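Local coordinates for protein PRD-containing transcription regulator (Lactobacillus casei, PDB 3NUF) that probably regulates transcription through a PTS regulation domain (PRD), a helical module that in related regulators responds to phosphorylation by the sugar phosphotransferase system, at residues E81-S86 with H111-Q116. Residues are numbered along the deposited sequence; the frame is centred on the assembly and turned at random.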
loop_
_atom_site.group_PDB
_atom_site.type_symbol
_atom_site.label_atom_id
_atom_site.label_comp_id
_atom_site.label_asym_id
_atom_site.label_seq_id
_atom_site.Cartn_x
_atom_site.Cartn_y
_atom_site.Cartn_z
ATOM N N GLU A 81 -9.051 -15.799 5.146
ATOM C CA GLU A 81 -7.844 -16.347 5.778
ATOM C C GLU A 81 -6.585 -15.477 5.710
ATOM O O GLU A 81 -5.503 -15.872 6.123
ATOM C CB GLU A 81 -7.655 -17.779 5.290
ATOM C CG GLU A 81 -8.834 -18.735 5.839
ATOM C CD GLU A 81 -8.962 -18.781 7.388
ATOM O OE1 GLU A 81 -7.955 -19.158 8.037
ATOM O OE2 GLU A 81 -10.057 -18.452 7.945
ATOM N N VAL A 82 -6.747 -14.229 5.296
ATOM C CA VAL A 82 -5.657 -13.239 5.424
ATOM C C VAL A 82 -5.436 -12.887 6.882
ATOM O O VAL A 82 -6.365 -12.719 7.633
ATOM C CB VAL A 82 -5.977 -11.963 4.615
ATOM C CG1 VAL A 82 -4.899 -10.935 4.816
ATOM C CG2 VAL A 82 -6.159 -12.304 3.162
ATOM N N SER A 83 -4.190 -12.807 7.316
ATOM C CA SER A 83 -3.931 -12.524 8.706
ATOM C C SER A 83 -4.482 -11.178 9.122
ATOM O O SER A 83 -4.483 -10.202 8.350
ATOM C CB SER A 83 -2.441 -12.548 8.991
ATOM O OG SER A 83 -1.694 -11.440 8.443
ATOM N N GLN A 84 -4.894 -11.095 10.373
ATOM C CA GLN A 84 -5.435 -9.866 10.888
ATOM C C GLN A 84 -4.429 -8.725 10.793
ATOM O O GLN A 84 -4.798 -7.571 10.555
ATOM C CB GLN A 84 -5.919 -10.046 12.329
ATOM C CG GLN A 84 -6.818 -8.928 12.761
ATOM C CD GLN A 84 -8.089 -8.978 12.013
ATOM O OE1 GLN A 84 -8.767 -10.012 12.029
ATOM N NE2 GLN A 84 -8.430 -7.918 11.326
ATOM N N LYS A 85 -3.155 -9.013 11.018
ATOM C CA LYS A 85 -2.092 -8.001 11.005
ATOM C C LYS A 85 -2.051 -7.358 9.620
ATOM O O LYS A 85 -2.011 -6.116 9.500
ATOM C CB LYS A 85 -0.774 -8.625 11.371
ATOM C CG LYS A 85 0.378 -7.674 11.352
ATOM C CD LYS A 85 1.630 -8.424 11.902
ATOM C CE LYS A 85 2.809 -7.538 11.876
ATOM N NZ LYS A 85 3.950 -8.222 12.548
ATOM N N SER A 86 -2.104 -8.151 8.567
ATOM C CA SER A 86 -2.109 -7.603 7.207
ATOM C C SER A 86 -3.341 -6.759 6.942
ATOM O O SER A 86 -3.246 -5.731 6.286
ATOM C CB SER A 86 -2.013 -8.681 6.195
ATOM O OG SER A 86 -0.676 -9.260 6.234
ATOM N N HIS A 111 -0.566 -7.622 -0.381
ATOM C CA HIS A 111 0.800 -7.159 -0.499
ATOM C C HIS A 111 1.517 -7.364 0.819
ATOM O O HIS A 111 2.640 -7.802 0.850
ATOM C CB HIS A 111 0.813 -5.717 -0.931
ATOM C CG HIS A 111 0.288 -5.493 -2.299
ATOM N ND1 HIS A 111 1.100 -5.215 -3.370
ATOM C CD2 HIS A 111 -0.985 -5.422 -2.761
ATOM C CE1 HIS A 111 0.350 -5.058 -4.449
ATOM N NE2 HIS A 111 -0.921 -5.182 -4.118
ATOM N N PHE A 112 0.901 -7.001 1.933
ATOM C CA PHE A 112 1.493 -7.204 3.247
ATOM C C PHE A 112 1.610 -8.703 3.531
ATOM O O PHE A 112 2.601 -9.132 4.135
ATOM C CB PHE A 112 0.646 -6.547 4.349
ATOM C CG PHE A 112 0.668 -5.068 4.344
ATOM C CD1 PHE A 112 1.767 -4.383 4.792
ATOM C CD2 PHE A 112 -0.425 -4.330 3.963
ATOM C CE1 PHE A 112 1.794 -2.987 4.798
ATOM C CE2 PHE A 112 -0.410 -2.941 3.955
ATOM C CZ PHE A 112 0.684 -2.259 4.308
ATOM N N GLU A 113 0.623 -9.511 3.166
ATOM C CA GLU A 113 0.657 -10.942 3.415
ATOM C C GLU A 113 1.821 -11.585 2.640
ATOM O O GLU A 113 2.562 -12.426 3.204
ATOM C CB GLU A 113 -0.705 -11.526 3.036
ATOM C CG GLU A 113 -1.063 -12.881 3.657
ATOM C CD GLU A 113 -1.471 -12.814 5.115
ATOM O OE1 GLU A 113 -1.115 -11.853 5.841
ATOM O OE2 GLU A 113 -2.102 -13.794 5.611
ATOM N N ALA A 114 1.983 -11.218 1.377
ATOM C CA ALA A 114 3.086 -11.737 0.560
ATOM C C ALA A 114 4.446 -11.327 1.133
ATOM O O ALA A 114 5.406 -12.143 1.115
ATOM C CB ALA A 114 2.919 -11.299 -0.875
ATOM N N ALA A 115 4.587 -10.116 1.617
ATOM C CA ALA A 115 5.857 -9.659 2.168
ATOM C C ALA A 115 6.274 -10.406 3.436
ATOM O O ALA A 115 7.450 -10.423 3.763
ATOM C CB ALA A 115 5.852 -8.148 2.408
ATOM N N GLN A 116 5.317 -10.997 4.149
ATOM C CA GLN A 116 5.556 -11.815 5.349
ATOM C C GLN A 116 5.744 -13.279 4.983
ATOM O O GLN A 116 5.951 -14.098 5.871
ATOM C CB GLN A 116 4.356 -11.696 6.285
ATOM C CG GLN A 116 4.335 -10.407 6.985
ATOM C CD GLN A 116 3.072 -10.195 7.723
ATOM O OE1 GLN A 116 3.009 -10.450 8.931
ATOM N NE2 GLN A 116 2.040 -9.692 7.040
HETATM O O HOH W 1 0.683 -11.400 9.940
HETATM O O HOH W 2 4.806 -10.404 10.834
#
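Val-82 CG1 sits over one face of the buried Glu-113 carboxylate, 3.9 Å from CD, and Ser-83 N comes in over that same face to give its hydrogen to OE2 (2.9 Å). OE1 takes both hydroxyls: Ser-83 OG on its syn lone pair (2.7 Å) and Ser-86 OG nearly along the C-O axis. Glu-113 gets there with CG anti to its backbone N (chi1 -159°) and a bend at chi2, which swings the acid toward the start of helix 84-97. Ser-83, the N-cap, also accepts a weak bond from Ser-86 N.

Phe-112 CB lies 3.6 Å from Ser-86 OG; Ser-86 O stands obliquely to the ring, and the side chain runs on to Leu-89 and Val-93.

Gln-116 NE2 donates in the amide plane to Phe-112 O, nearly straight (172°), from above the carbonyl plane; Gln-116 N grips that oxygen from the opposite face. NE2 also bonds Ser-86 OG weakly. OE1 takes hydrogens from two waters, one leading to Ser-83 OG, the other to Lys-85 NZ, which also bonds Ala-42 O.

An alanine in place of Glu-113 would probably strip Ser-83 N of OE2 and both serine hydroxyls of OE1, leaving the Ser-86 hydroxyl freer to turn.

In this PRD the contact joins the start of helix 84-97 to the end of helix 104-115; three donors, with the N-terminus of helix 84-97 close by, would probably favour the ionised acid.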